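Local coordinates for ABC-type transport system, sugar-family extracellular solute-binding protein (Peptoclostridium difficile 630, PDB 6HNI), which binds tyrosine between its two lobes as the lipoprotein receptor of a probable ABC importer, and also has adhesive properties, at residues T29-H34 with T216-A221; N68-T73 with S92-Q97. The protein carries 1 engineered substitution. All coordinates share one frame; numbering follows the deposited sequence.

How the interactions relate
Both contacts border the tyrosine site of a two-lobed periplasmic-binding-protein fold, their centres about 9 Å apart. Interaction 1 crosses the cleft: 29-34 leaves strand 24-30 of the five-stranded parallel sheet, while 216-221 follows strand 211-214 of the four-stranded one. Interaction 2 stays within the first lobe, where helices 70-82 and 93-102 begin; along the chain both its segments fall between those of interaction 1. L31 connects the two contacts, its backbone O 2.8 Å from N68 N in a probable hydrogen bond. The ligand's carboxylate is held from 92-97 and by N218, its amine by T216, so the closed form joins both lobes through the bound amino acid.

Interaction 1: T29-H34 with T216-A221; sequences TQLVEH and TDNLVA. With TYR (tyrosine), chain B; EDO (1,2-ethanediol), chain E.
H34 and N218 meet across the cleft between the lobes in one nearly straight hydrogen bond, and the same N218 amide also grips the bound tyrosine. H34 NE2 donates to N218 OD1 at 2.9 Å with an N-H...O angle of 170°; the oxygen lies in the ring plane, but the amide is turned 46° from that plane. From the other end of this amide, N218 ND2 donates to the ligand's carboxylate O at 2.9 Å, so both ends are used and its flip is fixed. H34 CG sits between its backbone N and carbonyl carbon (chi1 68°), which swings the ring toward helix 218-221. There A221 CB lies over one ring face in a CH-pi contact, 4.0 Å from the centroid. The ligand ring comes to H34 obliquely, its CE1 3.5 Å from H34 CE1. L31 reaches over with one methyl, CD2, which lies 3.5 Å from N218 CG. D217, also a pocket residue, N-caps the helix: its OD1 accepts from V220 N at 2.8 Å through the anti lone pair, while OD2 is held by S169 and N163. T216 OG1 accepts from tyrosine N at 2.9 Å and is also bonded to Q172. Donation from NE2 requires a proton there, and because its two partners come from different lobes, the bond beside the ligand ring probably forms only on closure.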
# COMPACT_ATOMS: atom_id res chain seq x y z
N THR A 29 -11.73 5.99 7.04
CA THR A 29 -12.16 5.66 5.63
C THR A 29 -11.07 4.80 5.02
O THR A 29 -9.94 5.22 4.84
CB THR A 29 -12.49 6.93 4.86
OG1 THR A 29 -12.78 6.54 3.47
CG2 THR A 29 -11.42 7.95 4.78
N GLN A 30 -11.46 3.55 4.74
CA GLN A 30 -10.53 2.57 4.18
C GLN A 30 -11.05 2.10 2.79
O GLN A 30 -12.22 1.81 2.65
CB GLN A 30 -10.43 1.37 5.11
CG GLN A 30 -9.40 0.33 4.71
CD GLN A 30 -9.24 -0.81 5.69
OE1 GLN A 30 -9.29 -0.60 6.93
NE2 GLN A 30 -8.95 -2.01 5.20
N LEU A 31 -10.16 2.06 1.80
CA LEU A 31 -10.63 1.71 0.44
C LEU A 31 -11.28 0.32 0.33
O LEU A 31 -12.35 0.16 -0.28
CB LEU A 31 -9.46 1.86 -0.51
CG LEU A 31 -9.70 1.39 -1.96
CD1 LEU A 31 -10.77 2.26 -2.56
CD2 LEU A 31 -8.37 1.49 -2.67
N VAL A 32 -10.59 -0.67 0.89
CA VAL A 32 -10.94 -2.08 0.73
C VAL A 32 -10.19 -2.88 1.80
O VAL A 32 -9.17 -2.43 2.27
CB VAL A 32 -10.59 -2.56 -0.72
CG1 VAL A 32 -9.10 -2.57 -0.94
CG2 VAL A 32 -11.23 -3.93 -1.03
N GLU A 33 -10.64 -4.08 2.12
CA GLU A 33 -9.82 -5.06 2.84
C GLU A 33 -8.77 -5.70 1.92
O GLU A 33 -9.08 -6.55 1.02
CB GLU A 33 -10.69 -6.15 3.44
CG GLU A 33 -11.69 -5.69 4.47
CD GLU A 33 -12.67 -6.78 4.86
OE1 GLU A 33 -12.47 -7.93 4.45
OE2 GLU A 33 -13.65 -6.49 5.59
N HIS A 34 -7.53 -5.29 2.07
CA HIS A 34 -6.36 -6.07 1.63
C HIS A 34 -5.33 -5.98 2.78
O HIS A 34 -5.46 -5.07 3.62
CB HIS A 34 -5.82 -5.76 0.22
CG HIS A 34 -5.17 -4.42 -0.02
ND1 HIS A 34 -3.87 -4.13 0.35
CD2 HIS A 34 -5.59 -3.36 -0.76
CE1 HIS A 34 -3.56 -2.93 -0.10
NE2 HIS A 34 -4.57 -2.45 -0.81
N THR A 216 2.70 -1.20 -5.06
CA THR A 216 1.59 -0.98 -4.12
C THR A 216 0.38 -0.32 -4.79
O THR A 216 0.12 0.86 -4.69
CB THR A 216 2.05 -0.21 -2.84
OG1 THR A 216 2.46 1.08 -3.15
CG2 THR A 216 3.13 -1.03 -2.14
N ASP A 217 -0.24 -1.16 -5.66
CA ASP A 217 -1.41 -0.88 -6.42
C ASP A 217 -2.61 -1.61 -5.79
O ASP A 217 -2.57 -2.81 -5.56
CB ASP A 217 -1.18 -1.48 -7.85
CG ASP A 217 -2.33 -1.19 -8.78
OD1 ASP A 217 -3.35 -1.93 -8.79
OD2 ASP A 217 -2.20 -0.21 -9.52
N ASN A 218 -3.63 -0.82 -5.40
CA ASN A 218 -4.76 -1.36 -4.70
C ASN A 218 -5.57 -2.38 -5.49
O ASN A 218 -6.02 -3.34 -4.95
CB ASN A 218 -5.67 -0.24 -4.19
CG ASN A 218 -5.00 0.61 -3.11
OD1 ASN A 218 -4.83 0.15 -1.95
ND2 ASN A 218 -4.62 1.81 -3.47
N LEU A 219 -5.70 -2.11 -6.79
CA LEU A 219 -6.46 -3.02 -7.68
C LEU A 219 -5.77 -4.39 -7.79
O LEU A 219 -6.39 -5.42 -7.56
CB LEU A 219 -6.67 -2.34 -9.01
CG LEU A 219 -7.59 -3.13 -9.95
CD1 LEU A 219 -9.00 -3.20 -9.41
CD2 LEU A 219 -7.56 -2.49 -11.33
N VAL A 220 -4.47 -4.37 -8.07
CA VAL A 220 -3.73 -5.64 -8.21
C VAL A 220 -3.57 -6.37 -6.87
O VAL A 220 -3.75 -7.58 -6.78
CB VAL A 220 -2.40 -5.42 -8.94
CG1 VAL A 220 -1.65 -6.73 -9.07
CG2 VAL A 220 -2.67 -4.89 -10.35
N ALA A 221 -3.30 -5.61 -5.80
CA ALA A 221 -3.21 -6.23 -4.47
C ALA A 221 -4.50 -6.92 -4.07
O ALA A 221 -4.45 -7.91 -3.35
CB ALA A 221 -2.81 -5.16 -3.43
N TYR B . 0.35 2.52 -1.69
CA TYR B . -1.10 2.38 -1.94
C TYR B . -1.73 3.75 -2.08
O TYR B . -2.95 3.83 -2.14
CB TYR B . -1.79 1.42 -0.95
CG TYR B . -1.31 0.01 -1.07
CD1 TYR B . -1.61 -0.73 -2.25
CD2 TYR B . -0.54 -0.61 -0.14
CE1 TYR B . -1.11 -1.99 -2.41
CE2 TYR B . -0.03 -1.88 -0.29
CZ TYR B . -0.32 -2.60 -1.47
OH TYR B . 0.19 -3.87 -1.64
OXT TYR B . -1.03 4.73 -2.23
C1 EDO E . -13.84 -6.24 0.79
O1 EDO E . -13.35 -5.10 1.55
C2 EDO E . -14.18 -5.91 -0.67
O2 EDO E . -15.55 -6.14 -1.02

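Interaction 2: N68-T73 with S92-Q97; sequences NDMPTT and STPSAQ. With TYR (tyrosine), chain B.
Apolar packing between M70 and P94 leads this contact, with the thioether laid obliquely against the proline ring. M70 SD is 3.7 Å from P94 CB, and the terminal methyl CE touches both CB and CG of the ring at 4.1 Å. A bend at chi2 (-62°) turns the methionine chain back toward helix 93-102. Deeper in, T73 points its CG2 at S95, 4.2 Å from S95 OG, where the two backbones come nearest.

Polar links across the contact run through water: one molecule donates to T73 O at 2.8 Å and to S95 O at 3.0 Å, bridging carbonyls of the two helices. Within 68-73, T73 OG1 is turned back to its own helix and donates to M70 O at 2.7 Å, in the carbonyl plane and on a lone pair. D69 occupies the N-cap; its OD2 accepts a hydrogen bond from T72 OG1 and a weak one from T72 N.

Ligand binding belongs to the start of the other helix. T93 N donates almost straight (176°) to tyrosine O at 2.8 Å, and T93 OG1 donates to tyrosine OXT at 2.6 Å, so the carboxylate sits at a helix N-terminus, where the helix dipole would probably favour its negative charge.

Helices 70-82 and 93-102 thus pack at their first turns, linked along the chain by strand 87-91 of the parallel sheet. L31, just beyond neighbouring strand 24-30, touches M70, T73, P94 and S95, while P94 also meets N218 of helix 218-221.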
# COMPACT_ATOMS: atom_id res chain seq x y z
N ASN A 68 -13.68 -1.23 -2.29
CA ASN A 68 -12.97 -0.95 -3.56
C ASN A 68 -13.75 -0.13 -4.55
O ASN A 68 -13.33 0.01 -5.71
CB ASN A 68 -12.41 -2.22 -4.23
CG ASN A 68 -10.90 -2.22 -4.32
OD1 ASN A 68 -10.23 -1.20 -4.13
ND2 ASN A 68 -10.33 -3.38 -4.64
N ASP A 69 -14.86 0.46 -4.14
CA ASP A 69 -15.73 1.26 -5.02
C ASP A 69 -15.34 2.73 -4.93
O ASP A 69 -15.52 3.38 -3.87
CB ASP A 69 -17.18 1.10 -4.56
CG ASP A 69 -18.18 1.74 -5.51
OD1 ASP A 69 -18.26 1.27 -6.65
OD2 ASP A 69 -18.82 2.74 -5.11
N MET A 70 -14.86 3.32 -6.01
CA MET A 70 -14.43 4.72 -5.98
C MET A 70 -15.52 5.71 -5.62
O MET A 70 -15.26 6.60 -4.77
CB MET A 70 -13.68 5.14 -7.24
CG MET A 70 -12.40 4.35 -7.44
SD MET A 70 -11.17 4.53 -6.15
CE MET A 70 -10.32 2.97 -6.37
N PRO A 71 -16.76 5.55 -6.10
CA PRO A 71 -17.80 6.46 -5.65
C PRO A 71 -18.06 6.44 -4.14
O PRO A 71 -18.39 7.49 -3.53
CB PRO A 71 -19.04 6.00 -6.40
CG PRO A 71 -18.48 5.45 -7.65
CD PRO A 71 -17.18 4.79 -7.30
N THR A 72 -17.92 5.24 -3.56
CA THR A 72 -18.16 5.08 -2.14
C THR A 72 -17.03 5.76 -1.37
O THR A 72 -17.29 6.29 -0.26
CB THR A 72 -18.32 3.61 -1.76
OG1 THR A 72 -19.35 3.04 -2.59
CG2 THR A 72 -18.74 3.44 -0.31
N THR A 73 -15.80 5.82 -1.85
CA THR A 73 -14.77 6.61 -1.11
C THR A 73 -15.23 8.04 -1.01
O THR A 73 -14.94 8.74 0.04
CB THR A 73 -13.35 6.59 -1.76
OG1 THR A 73 -13.34 7.27 -3.01
CG2 THR A 73 -12.85 5.20 -1.92
N SER A 92 -5.09 4.61 2.29
CA SER A 92 -4.84 4.54 0.80
C SER A 92 -4.98 5.88 0.16
O SER A 92 -5.72 6.78 0.58
CB SER A 92 -5.73 3.52 0.08
OG SER A 92 -6.99 4.07 -0.23
N THR A 93 -4.36 5.98 -1.06
CA THR A 93 -4.42 7.18 -1.86
C THR A 93 -5.85 7.55 -2.25
O THR A 93 -6.25 8.68 -2.11
CB THR A 93 -3.43 7.15 -3.03
OG1 THR A 93 -2.10 7.10 -2.54
CG2 THR A 93 -3.58 8.35 -3.93
N PRO A 94 -6.60 6.61 -2.88
CA PRO A 94 -7.98 6.97 -3.22
C PRO A 94 -8.85 7.46 -2.04
O PRO A 94 -9.61 8.44 -2.19
CB PRO A 94 -8.53 5.70 -3.90
CG PRO A 94 -7.31 4.96 -4.35
CD PRO A 94 -6.29 5.24 -3.27
N SER A 95 -8.71 6.80 -0.89
CA SER A 95 -9.51 7.23 0.25
C SER A 95 -9.09 8.62 0.77
O SER A 95 -9.94 9.43 1.10
CB SER A 95 -9.37 6.18 1.35
OG SER A 95 -9.83 4.89 0.96
N ALA A 96 -7.78 8.87 0.75
CA ALA A 96 -7.24 10.16 1.15
C ALA A 96 -7.61 11.29 0.23
O ALA A 96 -7.93 12.39 0.63
CB ALA A 96 -5.74 10.07 1.32
N GLN A 97 -7.53 11.00 -1.10
CA GLN A 97 -7.92 12.01 -2.07
C GLN A 97 -9.39 12.41 -1.93
O GLN A 97 -9.72 13.61 -2.01
CB GLN A 97 -7.61 11.56 -3.52
CG GLN A 97 -6.15 11.55 -3.79
CD GLN A 97 -5.86 11.12 -5.24
OE1 GLN A 97 -6.35 10.07 -5.67
NE2 GLN A 97 -5.02 11.89 -5.91
N TYR B . 0.35 2.52 -1.69
CA TYR B . -1.10 2.38 -1.94
C TYR B . -1.73 3.75 -2.08
O TYR B . -2.95 3.83 -2.14
CB TYR B . -1.79 1.42 -0.95
CG TYR B . -1.31 0.01 -1.07
CD1 TYR B . -1.61 -0.73 -2.25
CD2 TYR B . -0.54 -0.61 -0.14
CE1 TYR B . -1.11 -1.99 -2.41
CE2 TYR B . -0.03 -1.88 -0.29
CZ TYR B . -0.32 -2.60 -1.47
OH TYR B . 0.19 -3.87 -1.64
OXT TYR B . -1.03 4.73 -2.23
O HOH W 1 -12.71 8.57 1.75